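Local coordinates for Lin2960 protein (Listeria innocua, PDB 3OOP) that is of unknown function but probably binds DNA as a MarR-type transcriptional regulator, at residues I71-R83 with S93-T105. Numbering follows the deposited sequence.
Sequences IVDVLLRKELIVR and SLLSLTDKGRKET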
loop_
_atom_site.group_PDB
_atom_site.type_symbol
_atom_site.label_atom_id
_atom_site.label_comp_id
_atom_site.label_asym_id
_atom_site.label_seq_id
_atom_site.Cartn_x
_atom_site.Cartn_y
_atom_site.Cartn_z
ATOM N N ILE A 71 -6.354 2.161 27.731
ATOM C CA ILE A 71 -7.416 3.005 27.159
ATOM C C ILE A 71 -8.768 2.718 27.821
ATOM O O ILE A 71 -9.507 3.650 28.152
ATOM C CB ILE A 71 -7.516 2.880 25.613
ATOM C CG1 ILE A 71 -6.221 3.376 24.947
ATOM C CG2 ILE A 71 -8.705 3.679 25.086
ATOM C CD1 ILE A 71 -6.045 2.950 23.490
ATOM N N VAL A 72 -9.078 1.437 28.024
ATOM C CA VAL A 72 -10.292 1.041 28.751
ATOM C C VAL A 72 -10.336 1.689 30.140
ATOM O O VAL A 72 -11.373 2.200 30.563
ATOM C CB VAL A 72 -10.449 -0.497 28.815
ATOM C CG1 VAL A 72 -11.525 -0.912 29.815
ATOM C CG2 VAL A 72 -10.792 -1.023 27.437
ATOM N N ASP A 73 -9.205 1.692 30.841
ATOM C CA ASP A 73 -9.154 2.386 32.127
ATOM C C ASP A 73 -9.497 3.887 32.037
ATOM O O ASP A 73 -10.238 4.394 32.874
ATOM C CB ASP A 73 -7.826 2.121 32.845
ATOM C CG ASP A 73 -7.700 0.671 33.318
ATOM O OD1 ASP A 73 -8.746 -0.008 33.480
ATOM O OD2 ASP A 73 -6.554 0.199 33.527
ATOM N N VAL A 74 -9.003 4.583 31.014
ATOM C CA VAL A 74 -9.344 6.004 30.830
ATOM C C VAL A 74 -10.840 6.167 30.540
ATOM O O VAL A 74 -11.486 7.058 31.091
ATOM C CB VAL A 74 -8.515 6.685 29.710
ATOM C CG1 VAL A 74 -8.989 8.125 29.492
ATOM C CG2 VAL A 74 -7.012 6.658 30.056
ATOM N N LEU A 75 -11.384 5.295 29.697
ATOM C CA LEU A 75 -12.805 5.383 29.325
ATOM C C LEU A 75 -13.748 5.073 30.492
ATOM O O LEU A 75 -14.826 5.657 30.598
ATOM C CB LEU A 75 -13.116 4.497 28.115
ATOM C CG LEU A 75 -12.440 4.857 26.786
ATOM C CD1 LEU A 75 -12.785 3.800 25.729
ATOM C CD2 LEU A 75 -12.841 6.249 26.309
ATOM N N LEU A 76 -13.329 4.166 31.369
ATOM C CA LEU A 76 -14.043 3.906 32.614
ATOM C C LEU A 76 -14.019 5.130 33.531
ATOM O O LEU A 76 -15.061 5.513 34.080
ATOM C CB LEU A 76 -13.466 2.675 33.328
ATOM C CG LEU A 76 -13.846 1.307 32.745
ATOM C CD1 LEU A 76 -12.963 0.229 33.330
ATOM C CD2 LEU A 76 -15.329 0.977 32.964
ATOM N N ARG A 77 -12.849 5.752 33.666
ATOM C CA ARG A 77 -12.717 6.941 34.499
ATOM C C ARG A 77 -13.537 8.111 33.948
ATOM O O ARG A 77 -14.107 8.881 34.722
ATOM C CB ARG A 77 -11.247 7.320 34.671
ATOM C CG ARG A 77 -10.954 8.052 35.965
ATOM C CD ARG A 77 -9.478 7.974 36.320
ATOM N NE ARG A 77 -8.620 8.515 35.269
ATOM C CZ ARG A 77 -7.840 7.778 34.486
ATOM N NH1 ARG A 77 -7.088 8.364 33.561
ATOM N NH2 ARG A 77 -7.812 6.455 34.626
ATOM N N LYS A 78 -13.619 8.224 32.620
ATOM C CA LYS A 78 -14.445 9.243 31.959
ATOM C C LYS A 78 -15.939 8.905 32.003
ATOM O O LYS A 78 -16.763 9.689 31.521
ATOM C CB LYS A 78 -13.999 9.482 30.510
ATOM C CG LYS A 78 -12.602 10.105 30.368
ATOM C CD LYS A 78 -12.262 10.470 28.928
ATOM C CE LYS A 78 -11.035 11.382 28.874
ATOM N NZ LYS A 78 -10.752 11.924 27.501
ATOM N N GLU A 79 -16.269 7.744 32.571
ATOM C CA GLU A 79 -17.648 7.257 32.719
ATOM C C GLU A 79 -18.363 7.093 31.380
ATOM O O GLU A 79 -19.569 7.331 31.279
ATOM C CB GLU A 79 -18.454 8.165 33.652
ATOM C CG GLU A 79 -17.663 8.645 34.869
ATOM C CD GLU A 79 -18.511 9.421 35.849
ATOM O OE1 GLU A 79 -18.497 10.665 35.797
ATOM O OE2 GLU A 79 -19.198 8.783 36.669
ATOM N N LEU A 80 -17.611 6.673 30.364
ATOM C CA LEU A 80 -18.154 6.496 29.011
ATOM C C LEU A 80 -18.506 5.035 28.758
ATOM O O LEU A 80 -19.315 4.719 27.886
ATOM C CB LEU A 80 -17.161 7.011 27.953
ATOM C CG LEU A 80 -16.812 8.505 28.087
ATOM C CD1 LEU A 80 -15.682 8.932 27.133
ATOM C CD2 LEU A 80 -18.055 9.368 27.901
ATOM N N ILE A 81 -17.897 4.145 29.527
ATOM C CA ILE A 81 -18.161 2.715 29.380
ATOM C C ILE A 81 -18.329 2.077 30.756
ATOM O O ILE A 81 -17.988 2.681 31.782
ATOM C CB ILE A 81 -17.045 1.982 28.573
ATOM C CG1 ILE A 81 -15.703 2.026 29.327
ATOM C CG2 ILE A 81 -16.937 2.569 27.142
ATOM C CD1 ILE A 81 -14.595 1.139 28.701
ATOM N N VAL A 82 -18.862 0.864 30.766
ATOM C CA VAL A 82 -19.006 0.101 31.990
ATOM C C VAL A 82 -18.424 -1.288 31.740
ATOM O O VAL A 82 -18.510 -1.814 30.621
ATOM C CB VAL A 82 -20.489 0.094 32.473
ATOM C CG1 VAL A 82 -21.387 -0.684 31.519
ATOM C CG2 VAL A 82 -20.610 -0.422 33.896
ATOM N N ARG A 83 -17.787 -1.852 32.764
ATOM C CA ARG A 83 -17.186 -3.177 32.675
ATOM C C ARG A 83 -17.913 -4.095 33.652
ATOM O O ARG A 83 -17.880 -3.865 34.858
ATOM C CB ARG A 83 -15.684 -3.105 32.987
ATOM C CG ARG A 83 -14.942 -4.443 32.876
ATOM C CD ARG A 83 -13.435 -4.253 32.655
ATOM N NE ARG A 83 -12.799 -3.498 33.740
ATOM C CZ ARG A 83 -11.578 -2.967 33.677
ATOM N NH1 ARG A 83 -10.842 -3.087 32.577
ATOM N NH2 ARG A 83 -11.091 -2.300 34.718
ATOM N N SER A 93 -14.842 -10.472 31.542
ATOM C CA SER A 93 -15.328 -9.075 31.605
ATOM C C SER A 93 -15.749 -8.423 30.268
ATOM O O SER A 93 -14.953 -8.295 29.333
ATOM C CB SER A 93 -14.324 -8.176 32.344
ATOM O OG SER A 93 -13.157 -7.954 31.563
ATOM N N LEU A 94 -17.002 -7.975 30.218
ATOM C CA LEU A 94 -17.563 -7.378 29.008
ATOM C C LEU A 94 -17.730 -5.863 29.148
ATOM O O LEU A 94 -18.119 -5.360 30.205
ATOM C CB LEU A 94 -18.901 -8.039 28.657
ATOM C CG LEU A 94 -18.883 -9.566 28.469
ATOM C CD1 LEU A 94 -20.289 -10.093 28.306
ATOM C CD2 LEU A 94 -18.011 -9.983 27.290
ATOM N N LEU A 95 -17.441 -5.151 28.064
ATOM C CA LEU A 95 -17.535 -3.697 28.047
ATOM C C LEU A 95 -18.741 -3.260 27.232
ATOM O O LEU A 95 -19.023 -3.835 26.179
ATOM C CB LEU A 95 -16.285 -3.094 27.406
ATOM C CG LEU A 95 -14.936 -3.628 27.886
ATOM C CD1 LEU A 95 -13.844 -3.245 26.898
ATOM C CD2 LEU A 95 -14.656 -3.106 29.271
ATOM N N SER A 96 -19.432 -2.237 27.731
ATOM C CA SER A 96 -20.582 -1.650 27.047
ATOM C C SER A 96 -20.598 -0.156 27.329
ATOM O O SER A 96 -19.916 0.305 28.228
ATOM C CB SER A 96 -21.886 -2.276 27.542
ATOM O OG SER A 96 -21.842 -3.692 27.482
ATOM N N LEU A 97 -21.394 0.593 26.577
ATOM C CA LEU A 97 -21.467 2.037 26.770
ATOM C C LEU A 97 -22.394 2.431 27.914
ATOM O O LEU A 97 -23.404 1.771 28.156
ATOM C CB LEU A 97 -21.955 2.712 25.480
ATOM C CG LEU A 97 -21.154 2.486 24.197
ATOM C CD1 LEU A 97 -21.885 3.119 23.020
ATOM C CD2 LEU A 97 -19.746 3.035 24.307
ATOM N N THR A 98 -22.047 3.520 28.597
ATOM C CA THR A 98 -22.982 4.215 29.474
ATOM C C THR A 98 -23.858 5.141 28.623
ATOM O O THR A 98 -23.581 5.354 27.435
ATOM C CB THR A 98 -22.242 5.085 30.505
ATOM O OG1 THR A 98 -21.463 6.070 29.812
ATOM C CG2 THR A 98 -21.320 4.242 31.389
ATOM N N ASP A 99 -24.899 5.711 29.228
ATOM C CA ASP A 99 -25.675 6.752 28.550
ATOM C C ASP A 99 -24.790 7.894 28.030
ATOM O O ASP A 99 -24.986 8.384 26.902
ATOM C CB ASP A 99 -26.761 7.324 29.463
ATOM C CG ASP A 99 -27.945 6.378 29.650
ATOM O OD1 ASP A 99 -28.035 5.331 28.958
ATOM O OD2 ASP A 99 -28.793 6.695 30.514
ATOM N N LYS A 100 -23.828 8.316 28.846
ATOM C CA LYS A 100 -22.891 9.365 28.447
ATOM C C LYS A 100 -22.023 8.904 27.278
ATOM O O LYS A 100 -21.808 9.656 26.327
ATOM C CB LYS A 100 -22.015 9.809 29.616
ATOM C CG LYS A 100 -21.192 11.046 29.298
ATOM C CD LYS A 100 -20.236 11.396 30.433
ATOM C CE LYS A 100 -19.534 12.731 30.162
ATOM N NZ LYS A 100 -18.610 13.099 31.282
ATOM N N GLY A 101 -21.547 7.665 27.336
ATOM C CA GLY A 101 -20.798 7.082 26.227
ATOM C C GLY A 101 -21.609 7.032 24.939
ATOM O O GLY A 101 -21.092 7.348 23.874
ATOM N N ARG A 102 -22.875 6.646 25.038
ATOM C CA ARG A 102 -23.744 6.584 23.865
ATOM C C ARG A 102 -23.937 7.986 23.277
ATOM O O ARG A 102 -23.865 8.163 22.061
ATOM C CB ARG A 102 -25.086 5.935 24.226
ATOM C CG ARG A 102 -25.879 5.431 23.037
ATOM C CD ARG A 102 -27.080 4.585 23.475
ATOM N NE ARG A 102 -26.728 3.584 24.483
ATOM C CZ ARG A 102 -26.079 2.446 24.232
ATOM N NH1 ARG A 102 -25.700 2.139 22.997
ATOM N NH2 ARG A 102 -25.803 1.608 25.225
ATOM N N LYS A 103 -24.155 8.974 24.146
ATOM C CA LYS A 103 -24.315 10.371 23.731
ATOM C C LYS A 103 -23.060 10.864 22.994
ATOM O O LYS A 103 -23.144 11.404 21.888
ATOM C CB LYS A 103 -24.612 11.256 24.952
ATOM C CG LYS A 103 -24.708 12.757 24.655
ATOM C CD LYS A 103 -24.948 13.601 25.914
ATOM C CE LYS A 103 -23.654 13.844 26.674
ATOM N NZ LYS A 103 -23.711 15.094 27.485
ATOM N N GLU A 104 -21.901 10.677 23.612
ATOM C CA GLU A 104 -20.661 11.173 23.029
ATOM C C GLU A 104 -20.281 10.444 21.741
ATOM O O GLU A 104 -19.843 11.082 20.778
ATOM C CB GLU A 104 -19.524 11.175 24.071
ATOM C CG GLU A 104 -19.784 12.221 25.169
ATOM C CD GLU A 104 -18.525 12.763 25.853
ATOM O OE1 GLU A 104 -17.393 12.400 25.460
ATOM O OE2 GLU A 104 -18.679 13.582 26.792
ATOM N N THR A 105 -20.487 9.129 21.694
ATOM C CA THR A 105 -20.171 8.359 20.490
ATOM C C THR A 105 -21.077 8.783 19.329
ATOM O O THR A 105 -20.624 8.892 18.195
ATOM C CB THR A 105 -20.241 6.841 20.758
ATOM O OG1 THR A 105 -19.384 6.521 21.863
ATOM C CG2 THR A 105 -19.803 6.036 19.538
#
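Thr98 ties the turn after helix 65-77 to the start of helix 99-119. Its OG1 donates to Glu79 O (2.7 Å), 28° off that carbonyl's plane, and accepts from Gly101 N in a nearly straight N-cap bond (2.9 Å). With chi1 at 61°, the hydroxyl sits between the backbone N and the carbonyl carbon of Thr98, where it can serve both partners. Glu79, at positive phi, closes the preceding helix in a Schellman motif. Leu80 O then takes Thr98 N from above its carbonyl plane (3.1 Å), while Gly101, with no side chain, brings its CA against the same oxygen in a CA-H...O contact. Leu80 lays CD2 obliquely across the aliphatic stem of Lys100, 3.8 Å from CG, with the carboxylate end of Glu104 also beside that methyl and Val35 adding to the packing. Beyond the turn the chain enters the antiparallel hairpin of strands 81-84 and 94-97. Val82 and Ser96 form a hydrogen-bonded pair of this hairpin, bonded N to O in both directions. Ile81 CG2 meets Leu97 CD2. On the face carrying Arg83 and Leu95, these two side chains run alongside each other in the same direction, Arg83 CD 3.8 Å from Leu95 CD2, and Ser93 CB touches Arg83 CG. Val72, from the helix, meets Leu95 tip to tip, CG2 to CD1 at 3.8 Å. The bend at chi3 (59°) turns the Arg83 guanidinium toward Asp73, a long salt bridge, with Leu76 CD1 over one face and Gln54 bonded to NH1. This hairpin is the wing of the MarR winged helix-turn-helix. Polar bonds from the Thr98 hydroxyl and amide join its base to both helix ends, whereas aliphatic contact, Val72 on Leu95, packs helix 65-77 against it.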